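Local coordinates for DUF1491 domain-containing protein (PDB 4GOQ) that is of unknown function but belongs to the DUF1491 family and folds as a mixed beta-sheet with two helices, at residues F52-Q66 against R98-S110. Residues are numbered along the deposited sequence; the frame is centred on the assembly and turned at random.
Sequences FSEATRGDGERFWMQ and RDGRHFLTEPVES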
loop_
_atom_site.group_PDB
_atom_site.type_symbol
_atom_site.label_atom_id
_atom_site.label_comp_id
_atom_site.label_asym_id
_atom_site.label_seq_id
_atom_site.Cartn_x
_atom_site.Cartn_y
_atom_site.Cartn_z
ATOM N N PHE A 52 4.750 0.852 -0.080
ATOM C CA PHE A 52 4.952 -0.460 0.514
ATOM C C PHE A 52 4.451 -1.550 -0.437
ATOM O O PHE A 52 3.363 -1.410 -1.006
ATOM C CB PHE A 52 4.216 -0.554 1.890
ATOM C CG PHE A 52 4.690 0.445 2.925
ATOM C CD1 PHE A 52 5.849 0.214 3.659
ATOM C CD2 PHE A 52 3.970 1.607 3.176
ATOM C CE1 PHE A 52 6.284 1.131 4.620
ATOM C CE2 PHE A 52 4.396 2.513 4.150
ATOM C CZ PHE A 52 5.559 2.280 4.854
ATOM N N SER A 53 5.264 -2.599 -0.636
ATOM C CA SER A 53 4.925 -3.798 -1.412
ATOM C C SER A 53 5.111 -5.040 -0.529
ATOM O O SER A 53 5.788 -5.002 0.504
ATOM C CB SER A 53 5.727 -3.914 -2.705
ATOM O OG SER A 53 7.105 -4.131 -2.436
ATOM N N GLU A 54 4.485 -6.135 -0.930
ATOM C CA GLU A 54 4.486 -7.380 -0.162
ATOM C C GLU A 54 5.767 -8.174 -0.292
ATOM O O GLU A 54 6.327 -8.295 -1.371
ATOM C CB GLU A 54 3.322 -8.255 -0.612
ATOM C CG GLU A 54 1.965 -7.608 -0.453
ATOM C CD GLU A 54 0.806 -8.481 -0.894
ATOM O OE1 GLU A 54 0.517 -9.500 -0.229
ATOM O OE2 GLU A 54 0.182 -8.142 -1.917
ATOM N N ALA A 55 6.211 -8.746 0.812
ATOM C CA ALA A 55 7.363 -9.636 0.864
ATOM C C ALA A 55 7.076 -10.760 1.848
ATOM O O ALA A 55 6.067 -10.707 2.559
ATOM C CB ALA A 55 8.623 -8.884 1.257
ATOM N N THR A 56 7.945 -11.793 1.871
ATOM C CA THR A 56 7.798 -12.940 2.775
ATOM C C THR A 56 9.118 -13.330 3.410
ATOM O O THR A 56 10.188 -13.197 2.796
ATOM C CB THR A 56 7.238 -14.171 2.050
ATOM O OG1 THR A 56 8.077 -14.442 0.928
ATOM C CG2 THR A 56 5.775 -14.014 1.624
ATOM N N ARG A 57 9.023 -13.872 4.627
ATOM C CA ARG A 57 10.168 -14.382 5.369
ATOM C C ARG A 57 10.338 -15.865 5.005
ATOM O O ARG A 57 9.381 -16.486 4.516
ATOM C CB ARG A 57 9.927 -14.183 6.882
ATOM C CG ARG A 57 10.076 -12.729 7.343
ATOM C CD ARG A 57 11.391 -12.503 8.066
ATOM N NE ARG A 57 11.467 -13.314 9.281
ATOM C CZ ARG A 57 12.439 -13.244 10.182
ATOM N NH1 ARG A 57 13.437 -12.384 10.027
ATOM N NH2 ARG A 57 12.422 -14.035 11.246
ATOM N N GLY A 58 11.526 -16.421 5.276
ATOM C CA GLY A 58 11.857 -17.824 5.012
ATOM C C GLY A 58 10.973 -18.873 5.673
ATOM O O GLY A 58 11.276 -20.068 5.589
ATOM N N ASP A 59 9.882 -18.443 6.346
ATOM C CA ASP A 59 8.901 -19.313 7.009
ATOM C C ASP A 59 7.470 -19.064 6.448
ATOM O O ASP A 59 6.522 -19.733 6.863
ATOM C CB ASP A 59 8.944 -19.119 8.547
ATOM C CG ASP A 59 8.277 -17.846 9.050
ATOM O OD1 ASP A 59 8.756 -16.742 8.695
ATOM O OD2 ASP A 59 7.278 -17.956 9.793
ATOM N N GLY A 60 7.342 -18.101 5.531
ATOM C CA GLY A 60 6.081 -17.740 4.882
ATOM C C GLY A 60 5.324 -16.550 5.450
ATOM O O GLY A 60 4.289 -16.165 4.892
ATOM N N GLU A 61 5.814 -15.959 6.569
ATOM C CA GLU A 61 5.195 -14.797 7.227
ATOM C C GLU A 61 5.247 -13.561 6.300
ATOM O O GLU A 61 6.302 -13.262 5.748
ATOM C CB GLU A 61 5.918 -14.495 8.552
ATOM C CG GLU A 61 5.249 -13.433 9.420
ATOM C CD GLU A 61 6.134 -12.755 10.455
ATOM O OE1 GLU A 61 7.347 -13.062 10.507
ATOM O OE2 GLU A 61 5.617 -11.894 11.202
ATOM N N ARG A 62 4.124 -12.857 6.162
ATOM C CA ARG A 62 4.014 -11.670 5.317
ATOM C C ARG A 62 4.493 -10.426 6.044
ATOM O O ARG A 62 4.163 -10.211 7.217
ATOM C CB ARG A 62 2.562 -11.471 4.836
ATOM C CG ARG A 62 2.285 -10.142 4.104
ATOM C CD ARG A 62 2.700 -10.117 2.635
ATOM N NE ARG A 62 1.789 -10.910 1.804
ATOM C CZ ARG A 62 2.179 -11.773 0.873
ATOM N NH1 ARG A 62 3.466 -11.940 0.611
ATOM N NH2 ARG A 62 1.281 -12.448 0.169
ATOM N N PHE A 63 5.246 -9.582 5.317
ATOM C CA PHE A 63 5.691 -8.294 5.815
ATOM C C PHE A 63 5.702 -7.291 4.650
ATOM O O PHE A 63 5.517 -7.673 3.487
ATOM C CB PHE A 63 7.042 -8.393 6.538
ATOM C CG PHE A 63 8.285 -8.546 5.675
ATOM C CD1 PHE A 63 8.758 -9.807 5.322
ATOM C CD2 PHE A 63 9.022 -7.434 5.288
ATOM C CE1 PHE A 63 9.921 -9.944 4.548
ATOM C CE2 PHE A 63 10.168 -7.572 4.502
ATOM C CZ PHE A 63 10.632 -8.829 4.170
ATOM N N TRP A 64 5.819 -6.016 4.977
ATOM C CA TRP A 64 5.843 -4.966 3.952
ATOM C C TRP A 64 7.243 -4.372 3.800
ATOM O O TRP A 64 7.897 -4.034 4.781
ATOM C CB TRP A 64 4.822 -3.866 4.282
ATOM C CG TRP A 64 3.410 -4.385 4.286
ATOM C CD1 TRP A 64 2.735 -4.937 5.335
ATOM C CD2 TRP A 64 2.546 -4.493 3.146
ATOM N NE1 TRP A 64 1.470 -5.336 4.930
ATOM C CE2 TRP A 64 1.330 -5.063 3.588
ATOM C CE3 TRP A 64 2.661 -4.095 1.800
ATOM C CZ2 TRP A 64 0.273 -5.338 2.708
ATOM C CZ3 TRP A 64 1.606 -4.345 0.935
ATOM C CH2 TRP A 64 0.413 -4.916 1.395
HETATM N N MSE A 65 7.696 -4.265 2.569
HETATM C CA MSE A 65 9.009 -3.714 2.225
HETATM C C MSE A 65 8.781 -2.434 1.433
HETATM O O MSE A 65 7.685 -2.257 0.899
HETATM C CB MSE A 65 9.877 -4.746 1.438
HETATM C CG MSE A 65 9.302 -5.187 0.071
HETATM SE SE MSE A 65 10.402 -6.514 -0.936
HETATM C CE MSE A 65 9.762 -6.157 -2.697
ATOM N N GLN A 66 9.795 -1.565 1.327
ATOM C CA GLN A 66 9.721 -0.346 0.501
ATOM C C GLN A 66 10.561 -0.613 -0.733
ATOM O O GLN A 66 11.781 -0.728 -0.626
ATOM C CB GLN A 66 10.164 0.915 1.256
ATOM C CG GLN A 66 9.212 1.225 2.412
ATOM C CD GLN A 66 9.668 2.420 3.185
ATOM O OE1 GLN A 66 9.821 3.507 2.635
ATOM N NE2 GLN A 66 9.911 2.245 4.476
ATOM N N ARG A 98 -2.728 12.669 8.240
ATOM C CA ARG A 98 -2.090 13.781 8.937
ATOM C C ARG A 98 -0.760 13.350 9.577
ATOM O O ARG A 98 0.167 14.149 9.618
ATOM C CB ARG A 98 -3.034 14.331 10.014
ATOM N N ASP A 99 -0.664 12.079 10.038
ATOM C CA ASP A 99 0.545 11.523 10.657
ATOM C C ASP A 99 1.325 10.563 9.718
ATOM O O ASP A 99 2.319 9.974 10.132
ATOM C CB ASP A 99 0.179 10.809 11.977
ATOM C CG ASP A 99 -0.561 11.696 12.980
ATOM O OD1 ASP A 99 -0.045 12.797 13.294
ATOM O OD2 ASP A 99 -1.667 11.293 13.438
ATOM N N GLY A 100 0.895 10.438 8.470
ATOM C CA GLY A 100 1.534 9.553 7.497
ATOM C C GLY A 100 1.427 8.065 7.792
ATOM O O GLY A 100 2.195 7.268 7.232
ATOM N N ARG A 101 0.475 7.690 8.690
ATOM C CA ARG A 101 0.195 6.307 9.102
ATOM C C ARG A 101 -0.174 5.499 7.909
ATOM O O ARG A 101 -0.903 5.987 7.040
ATOM C CB ARG A 101 -0.949 6.251 10.128
ATOM C CG ARG A 101 -0.562 6.773 11.513
ATOM C CD ARG A 101 -1.744 6.826 12.457
ATOM N NE ARG A 101 -2.737 7.817 12.031
ATOM C CZ ARG A 101 -3.947 7.953 12.563
ATOM N NH1 ARG A 101 -4.339 7.159 13.551
ATOM N NH2 ARG A 101 -4.787 8.866 12.091
ATOM N N HIS A 102 0.271 4.244 7.877
ATOM C CA HIS A 102 -0.071 3.348 6.785
ATOM C C HIS A 102 -1.240 2.400 7.166
ATOM O O HIS A 102 -1.792 1.761 6.265
ATOM C CB HIS A 102 1.162 2.545 6.330
ATOM C CG HIS A 102 1.884 1.904 7.481
ATOM N ND1 HIS A 102 1.330 0.870 8.190
ATOM C CD2 HIS A 102 3.078 2.226 8.033
ATOM C CE1 HIS A 102 2.209 0.561 9.129
ATOM N NE2 HIS A 102 3.279 1.357 9.078
ATOM N N PHE A 103 -1.590 2.266 8.489
ATOM C CA PHE A 103 -2.689 1.401 8.993
ATOM C C PHE A 103 -2.505 -0.099 8.649
ATOM O O PHE A 103 -3.467 -0.876 8.690
ATOM C CB PHE A 103 -4.065 1.904 8.476
ATOM C CG PHE A 103 -4.349 3.312 8.953
ATOM C CD1 PHE A 103 -4.838 3.547 10.236
ATOM C CD2 PHE A 103 -4.066 4.411 8.144
ATOM C CE1 PHE A 103 -5.099 4.854 10.674
ATOM C CE2 PHE A 103 -4.326 5.715 8.586
ATOM C CZ PHE A 103 -4.844 5.926 9.844
ATOM N N LEU A 104 -1.275 -0.507 8.337
ATOM C CA LEU A 104 -1.004 -1.917 8.022
ATOM C C LEU A 104 -0.851 -2.700 9.308
ATOM O O LEU A 104 -0.170 -2.228 10.219
ATOM C CB LEU A 104 0.270 -2.039 7.158
ATOM C CG LEU A 104 0.179 -1.350 5.772
ATOM C CD1 LEU A 104 1.564 -1.210 5.123
ATOM C CD2 LEU A 104 -0.838 -2.055 4.873
ATOM N N THR A 105 -1.436 -3.902 9.386
ATOM C CA THR A 105 -1.316 -4.699 10.634
ATOM C C THR A 105 -0.092 -5.613 10.618
ATOM O O THR A 105 0.386 -5.990 11.684
ATOM C CB THR A 105 -2.576 -5.510 10.927
ATOM O OG1 THR A 105 -2.774 -6.490 9.906
ATOM C CG2 THR A 105 -3.807 -4.640 11.081
ATOM N N GLU A 106 0.390 -5.997 9.421
ATOM C CA GLU A 106 1.563 -6.866 9.265
ATOM C C GLU A 106 2.839 -6.066 9.534
ATOM O O GLU A 106 2.821 -4.846 9.373
ATOM C CB GLU A 106 1.618 -7.484 7.846
ATOM C CG GLU A 106 0.372 -8.265 7.418
ATOM C CD GLU A 106 -0.784 -7.440 6.887
ATOM O OE1 GLU A 106 -0.608 -6.219 6.663
ATOM O OE2 GLU A 106 -1.893 -8.007 6.750
ATOM N N PRO A 107 3.974 -6.723 9.862
ATOM C CA PRO A 107 5.217 -5.971 10.087
ATOM C C PRO A 107 5.674 -5.219 8.848
ATOM O O PRO A 107 5.449 -5.640 7.709
ATOM C CB PRO A 107 6.225 -7.060 10.467
ATOM C CG PRO A 107 5.401 -8.181 10.999
ATOM C CD PRO A 107 4.180 -8.165 10.108
ATOM N N VAL A 108 6.330 -4.098 9.086
ATOM C CA VAL A 108 6.788 -3.216 8.037
ATOM C C VAL A 108 8.328 -3.039 8.138
ATOM O O VAL A 108 8.866 -2.969 9.232
ATOM C CB VAL A 108 6.023 -1.864 8.167
ATOM C CG1 VAL A 108 6.652 -0.778 7.324
ATOM C CG2 VAL A 108 4.536 -2.012 7.828
ATOM N N GLU A 109 8.997 -2.968 6.987
ATOM C CA GLU A 109 10.432 -2.699 6.863
ATOM C C GLU A 109 10.572 -1.154 6.833
ATOM O O GLU A 109 9.977 -0.484 5.964
ATOM C CB GLU A 109 10.949 -3.388 5.575
ATOM C CG GLU A 109 12.370 -3.108 5.131
ATOM C CD GLU A 109 12.564 -3.516 3.683
ATOM O OE1 GLU A 109 12.354 -2.662 2.786
ATOM O OE2 GLU A 109 12.792 -4.727 3.443
ATOM N N SER A 110 11.275 -0.591 7.823
ATOM C CA SER A 110 11.525 0.863 7.937
ATOM C C SER A 110 12.427 1.400 6.822
ATOM O O SER A 110 13.242 0.616 6.295
ATOM C CB SER A 110 12.169 1.198 9.280
ATOM O OG SER A 110 13.421 0.549 9.446
ATOM O OXT SER A 110 12.358 2.618 6.532
#
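The indole of Trp-64 is met on two fronts by the C-terminal tail. Over one face lies Leu-104, whose CD1 makes a CH-pi contact 3.8 Å from the centroid of the Trp-64 five-membered ring and nearly on its normal. At the ring edge Trp-64 NE1 donates to Glu-106 OE1, 2.8 Å away and almost straight (170°), with the oxygen in the indole plane; the carboxylate is tilted, so that the N-H arrives from above its plane. A bend at chi2 (82°) folds the Glu-106 chain back to deliver that oxygen, while OE2 accepts a hydrogen bond from Trp-9 NE1 of helix 6-19.

Beyond the indole, Phe-52 CE1 touches Val-108 CG1 at 3.3 Å, and the Phe-52 side chain crosses that of His-102 at about a right angle, ring planes 69° apart. Trp-64 N gives a bond to Pro-107 O, and Trp-64 O takes one from Glu-109 N at 2.7 Å, a single beta bridge on the outer edge of strand 62-65. Gln-66 then donates twice to Glu-109: the Gln-66 backbone N reaches Glu-109 OE1 (3.1 Å), and the Gln-66 side-chain NE2 donates to Glu-109 O in the carbonyl plane, on a lone pair.

The tail thus continues the hairpin edge for one bridge, and Glu-106, shared by two indole N-H groups, probably has its negative charge stabilised while tying strand, tail and helix together.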